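Local atomic coordinates of urocanate hydratase (PDB entry 7NED), a protein that probably adds water to thiourocanate in bacterial ergothioneine breakdown, with NAD+ as cofactor, and belongs to the urocanase family. Residues D433-A438 with P443-E448. Numbering follows the deposited sequence.
With URO ((2E)-3-(1H-imidazol-4-yl)acrylic acid), chain B; NAD (nicotinamide-adenine-dinucleotide), chain C.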
ATOM      1  N   ASP A 433      -8.530  16.432   1.990  1.00 13.28           N
ATOM      2  CA  ASP A 433      -9.155  15.120   1.978  1.00 16.65           C
ATOM      3  C   ASP A 433      -8.293  14.172   1.155  1.00 13.99           C
ATOM      4  O   ASP A 433      -7.426  14.605   0.389  1.00 14.79           O
ATOM      5  CB  ASP A 433     -10.570  15.203   1.390  1.00 18.04           C
ATOM      6  CG  ASP A 433     -11.400  13.948   1.691  1.00 21.15           C
ATOM      7  OD1 ASP A 433     -10.944  13.068   2.471  1.00 20.58           O
ATOM      8  OD2 ASP A 433     -12.515  13.850   1.160  1.00 27.62           O
ATOM      9  N   HIS A 434      -8.561  12.867   1.273  1.00 14.25           N
ATOM     10  CA  HIS A 434      -7.850  11.926   0.390  1.00 14.08           C
ATOM     11  C   HIS A 434      -8.509  11.824  -0.966  1.00 15.79           C
ATOM     12  O   HIS A 434      -7.926  11.221  -1.878  1.00 17.25           O
ATOM     13  CB  HIS A 434      -7.781  10.529   1.000  1.00 13.99           C
ATOM     14  CG  HIS A 434      -7.042  10.478   2.299  1.00 16.48           C
ATOM     15  ND1 HIS A 434      -6.607   9.291   2.847  1.00 15.68           N
ATOM     16  CD2 HIS A 434      -6.672  11.454   3.167  1.00 15.64           C
ATOM     17  CE1 HIS A 434      -5.972   9.536   3.983  1.00 15.19           C
ATOM     18  NE2 HIS A 434      -5.999  10.840   4.203  1.00 14.39           N
ATOM     19  N   LEU A 435      -9.705  12.411  -1.115  1.00 16.30           N
ATOM     20  CA  LEU A 435     -10.411  12.455  -2.397  1.00 17.42           C
ATOM     21  C   LEU A 435      -9.689  13.492  -3.250  1.00 16.66           C
ATOM     22  O   LEU A 435     -10.079  14.659  -3.331  1.00 17.07           O
ATOM     23  CB  LEU A 435     -11.889  12.809  -2.190  1.00 16.72           C
ATOM     24  CG  LEU A 435     -12.792  12.641  -3.422  1.00 20.89           C
ATOM     25  CD1 LEU A 435     -13.203  11.170  -3.629  1.00 19.47           C
ATOM     26  CD2 LEU A 435     -14.002  13.610  -3.298  1.00 23.32           C
ATOM     27  N   ASP A 436      -8.555  13.117  -3.812  1.00 16.46           N
ATOM     28  CA  ASP A 436      -7.681  14.037  -4.536  1.00 16.61           C
ATOM     29  C   ASP A 436      -6.942  13.213  -5.599  1.00 19.10           C
ATOM     30  O   ASP A 436      -6.754  12.039  -5.434  1.00 15.32           O
ATOM     31  CB  ASP A 436      -6.727  14.708  -3.545  1.00 14.74           C
ATOM     32  CG  ASP A 436      -6.025  15.988  -4.082  1.00 18.92           C
ATOM     33  OD1 ASP A 436      -6.634  16.785  -4.708  1.00 18.65           O
ATOM     34  OD2 ASP A 436      -4.870  16.189  -3.807  1.00 20.15           O
ATOM     35  N   ALA A 437      -6.543  13.885  -6.648  1.00 15.73           N
ATOM     36  CA  ALA A 437      -5.940  13.275  -7.782  1.00 15.92           C
ATOM     37  C   ALA A 437      -5.005  12.060  -7.621  1.00 19.65           C
ATOM     38  O   ALA A 437      -5.416  11.047  -8.000  1.00 24.12           O
ATOM     39  CB  ALA A 437      -5.394  14.280  -8.735  1.00 17.00           C
ATOM     40  N   ALA A 438      -3.842  12.116  -7.047  1.00 18.72           N
ATOM     41  CA  ALA A 438      -3.080  10.792  -7.030  1.00 21.88           C
ATOM     42  C   ALA A 438      -3.252  10.019  -5.730  1.00 19.91           C
ATOM     43  O   ALA A 438      -2.558   9.123  -5.463  1.00 17.43           O
ATOM     44  CB  ALA A 438      -1.671  10.937  -7.449  1.00 22.55           C
ATOM     45  N   PRO A 443     -12.684   1.946  -7.238  1.00 16.12           N
ATOM     46  CA  PRO A 443     -13.409   1.623  -8.457  1.00 17.23           C
ATOM     47  C   PRO A 443     -14.884   2.014  -8.434  1.00 17.61           C
ATOM     48  O   PRO A 443     -15.440   2.098  -9.470  1.00 21.62           O
ATOM     49  CB  PRO A 443     -13.211   0.115  -8.605  1.00 17.27           C
ATOM     50  CG  PRO A 443     -12.049  -0.203  -7.786  1.00 17.84           C
ATOM     51  CD  PRO A 443     -12.117   0.738  -6.644  1.00 16.13           C
ATOM     52  N   ASN A 444     -15.476   2.234  -7.284  1.00 15.56           N
ATOM     53  CA  ASN A 444     -16.866   2.693  -7.296  1.00 17.63           C
ATOM     54  C   ASN A 444     -17.004   4.072  -6.674  1.00 18.08           C
ATOM     55  O   ASN A 444     -18.126   4.503  -6.371  1.00 20.23           O
ATOM     56  CB  ASN A 444     -17.783   1.682  -6.595  1.00 20.23           C
ATOM     57  CG  ASN A 444     -17.778   0.339  -7.281  1.00 24.61           C
ATOM     58  OD1 ASN A 444     -17.585   0.255  -8.489  1.00 24.96           O
ATOM     59  ND2 ASN A 444     -17.971  -0.715  -6.520  1.00 25.90           N
ATOM     60  N   ILE A 445     -15.897   4.790  -6.496  1.00 16.65           N
ATOM     61  CA  ILE A 445     -15.979   6.191  -6.120  1.00 13.69           C
ATOM     62  C   ILE A 445     -14.960   6.923  -6.980  1.00 17.13           C
ATOM     63  O   ILE A 445     -15.194   7.155  -8.172  1.00 15.94           O
ATOM     64  CB  ILE A 445     -15.757   6.408  -4.599  1.00 17.34           C
ATOM     65  CG1 ILE A 445     -16.808   5.662  -3.793  1.00 16.37           C
ATOM     66  CG2 ILE A 445     -15.827   7.896  -4.220  1.00 14.08           C
ATOM     67  CD1 ILE A 445     -16.759   5.930  -2.296  1.00 18.30           C
ATOM     68  N   MET A 446     -13.793   7.215  -6.417  1.00 16.60           N
ATOM     69  CA  MET A 446     -12.848   8.099  -7.098  1.00 16.38           C
ATOM     70  C   MET A 446     -12.535   7.647  -8.514  1.00 17.32           C
ATOM     71  O   MET A 446     -12.499   8.469  -9.443  1.00 16.99           O
ATOM     72  CB  MET A 446     -11.536   8.201  -6.309  1.00 15.92           C
ATOM     73  CG  MET A 446     -10.565   9.154  -6.971  1.00 16.27           C
ATOM     74  SD  MET A 446     -11.049  10.875  -6.608  1.00 23.02           S
ATOM     75  CE  MET A 446      -9.661  11.819  -7.221  1.00 19.45           C
ATOM     76  N   THR A 447     -12.232   6.348  -8.700  1.00 15.12           N
ATOM     77  CA  THR A 447     -11.696   5.872  -9.972  1.00 14.49           C
ATOM     78  C   THR A 447     -12.669   4.941 -10.722  1.00 14.95           C
ATOM     79  O   THR A 447     -12.258   4.006 -11.433  1.00 18.08           O
ATOM     80  CB  THR A 447     -10.333   5.212  -9.731  1.00 16.84           C
ATOM     81  OG1 THR A 447     -10.444   4.179  -8.743  1.00 16.48           O
ATOM     82  CG2 THR A 447      -9.344   6.265  -9.211  1.00 18.05           C
ATOM     83  N   GLU A 448     -13.964   5.206 -10.609  1.00 16.26           N
ATOM     84  CA  GLU A 448     -14.945   4.446 -11.358  1.00 17.83           C
ATOM     85  C   GLU A 448     -14.901   4.855 -12.828  1.00 16.56           C
ATOM     86  O   GLU A 448     -14.970   6.043 -13.155  1.00 19.54           O
ATOM     87  CB  GLU A 448     -16.337   4.694 -10.782  1.00 18.24           C
ATOM     88  CG  GLU A 448     -17.394   3.872 -11.481  1.00 15.61           C
ATOM     89  CD  GLU A 448     -18.711   3.921 -10.745  1.00 20.95           C
ATOM     90  OE1 GLU A 448     -18.711   3.881  -9.485  1.00 24.24           O
ATOM     91  OE2 GLU A 448     -19.753   4.018 -11.419  1.00 20.41           O
TER
HETATM   92  OAA URO B 701     -13.209  15.914   4.430  0.69 21.59           O
HETATM   93  CAI URO B 701     -12.914  14.959   5.265  0.69 14.42           C
HETATM   94  OAB URO B 701     -12.343  15.140   6.267  0.69 14.11           O
HETATM   95  CAC URO B 701     -13.274  13.571   4.932  0.69 25.17           C
HETATM   96  CAD URO B 701     -13.890  13.311   3.809  0.69 26.90           C
HETATM   97  CAJ URO B 701     -14.161  11.930   3.659  0.69 25.48           C
HETATM   98  CAF URO B 701     -15.024  11.333   2.788  0.69 28.08           C
HETATM   99  NAH URO B 701     -15.150   9.998   3.065  0.69 29.29           N
HETATM  100  CAE URO B 701     -14.359   9.793   4.094  0.69 24.87           C
HETATM  101  NAG URO B 701     -13.741  10.927   4.492  0.69 26.80           N
HETATM  102  PA  NAD C 702     -21.992   9.665   9.891  1.00 17.81           P
HETATM  103  O1A NAD C 702     -22.176   8.192  10.249  1.00 19.66           O
HETATM  104  O2A NAD C 702     -21.495  10.720  10.794  1.00 21.25           O
HETATM  105  O5B NAD C 702     -23.593  10.159   9.637  1.00 20.62           O
HETATM  106  C5B NAD C 702     -24.363   9.261   8.945  1.00 17.30           C
HETATM  107  C4B NAD C 702     -25.850   9.815   9.132  1.00 18.90           C
HETATM  108  O4B NAD C 702     -26.811   9.002   8.518  0.89 17.75           O
HETATM  109  C3B NAD C 702     -26.071   9.737  10.677  1.00 20.33           C
HETATM  110  O3B NAD C 702     -26.541  10.934  11.141  1.00 22.07           O
HETATM  111  C2B NAD C 702     -27.154   8.622  10.806  1.00 20.75           C
HETATM  112  O2B NAD C 702     -28.093   8.885  11.783  1.00 21.27           O
HETATM  113  C1B NAD C 702     -27.874   8.827   9.476  0.93 16.27           C
HETATM  114  N9A NAD C 702     -28.592   7.651   8.984  1.00 17.75           N
HETATM  115  C8A NAD C 702     -28.238   6.307   9.041  1.00 20.48           C
HETATM  116  N7A NAD C 702     -29.127   5.514   8.498  1.00 19.39           N
HETATM  117  C5A NAD C 702     -30.115   6.370   8.028  1.00 18.68           C
HETATM  118  C6A NAD C 702     -31.339   6.144   7.361  1.00 20.42           C
HETATM  119  N6A NAD C 702     -31.741   4.897   7.025  0.94 20.45           N
HETATM  120  N1A NAD C 702     -32.129   7.199   7.016  0.98 21.10           N
HETATM  121  C2A NAD C 702     -31.688   8.422   7.404  1.00 19.42           C
HETATM  122  N3A NAD C 702     -30.561   8.786   8.037  1.00 19.51           N
HETATM  123  C4A NAD C 702     -29.792   7.719   8.342  0.77 18.71           C
HETATM  124  O3  NAD C 702     -21.374   9.493   8.461  0.87 15.44           O
HETATM  125  PN  NAD C 702     -20.717  10.743   7.722  1.00 17.80           P
HETATM  126  O1N NAD C 702     -19.344  11.222   8.093  1.00 18.36           O
HETATM  127  O2N NAD C 702     -21.829  11.726   7.422  1.00 15.49           O
HETATM  128  O5D NAD C 702     -20.398  10.143   6.138  1.00 16.71           O
HETATM  129  C5D NAD C 702     -21.563   9.610   5.485  0.84 17.74           C
HETATM  130  C4D NAD C 702     -21.138   8.974   4.190  1.00 16.46           C
HETATM  131  O4D NAD C 702     -20.298   9.837   3.446  1.00 21.77           O
HETATM  132  C3D NAD C 702     -20.173   7.771   4.675  0.82 18.41           C
HETATM  133  O3D NAD C 702     -20.410   6.588   3.922  1.00 18.47           O
HETATM  134  C2D NAD C 702     -18.727   8.301   4.356  1.00 18.79           C
HETATM  135  O2D NAD C 702     -17.828   7.360   3.932  0.80 19.00           O
HETATM  136  C1D NAD C 702     -19.243   8.993   3.054  1.00 24.78           C
HETATM  137  N1N NAD C 702     -18.281   9.773   2.265  1.00 28.54           N
HETATM  138  C2N NAD C 702     -17.366   8.946   1.643  0.05 24.90           C
HETATM  139  C3N NAD C 702     -16.404   9.460   0.788  0.44 27.97           C
HETATM  140  C7N NAD C 702     -15.400   8.459   0.201  0.54 27.19           C
HETATM  141  O7N NAD C 702     -14.801   8.626  -0.862  0.70 27.64           O
HETATM  142  N7N NAD C 702     -15.108   7.338   0.960  0.79 27.62           N
HETATM  143  C4N NAD C 702     -16.427  10.845   0.574  0.58 29.33           C
HETATM  144  C5N NAD C 702     -17.381  11.639   1.210  1.00 27.13           C
HETATM  145  C6N NAD C 702     -18.346  11.080   2.065  1.00 29.25           C
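Ile445 and Leu435 meet beside the flat carboxamide of the NAD nicotinamide. Ile445 lies over one face of this amide, with CD1 3.8 Å from NAD C7N. Leu435 CD1 comes nearer the oxygen edge and lies slightly toward the other face. Asp433 serves the second flat ligand. Its carboxylate lies over one face of the urocanate side chain, tilted about 39° from its plane. Asp433 OD2 is 3.0 Å from URO CAD. The backbone N of His434 donates to Asp433 OD1 at 2.7 Å. It approaches from above the carboxylate plane, on the face turned away from urocanate. Asp433 reaches both partners because its CG is turned opposite the backbone N (chi1 -165°). Replacing Asp433 with alanine would probably leave the His434 N-H without this acceptor and remove the carboxylate's contact with that urocanate face.

Behind the ligands the contact is apolar. Leu435 CD1 packs on Ile445 CG2 at 4.2 Å and on Met446 SD at 3.7 Å. The Met446 chain is extended at chi1 but bends at chi2 (78°). Its sulfur therefore lies against the leucine branch. Its methyl runs on to the backbone: Met446 CE is 3.4 Å from Asp436 O. No hydrogen bond links the two segments. Leu435 is the centre of an inverse gamma turn, and Ile445 to Glu448 form a type I beta turn. Phe335 and Phe344 of helix 335-344 also pack on this apolar cluster. The Asp436 carboxylate forms a salt bridge with Arg408.

Residues 433-438, on strand 428-441, and residues 443-448, in the loop after it, form part of the urocanase active site. Asp433 lines the urocanate pocket and Ile445 the NAD pocket, consistent with this family's use of NAD+ as an electrophile.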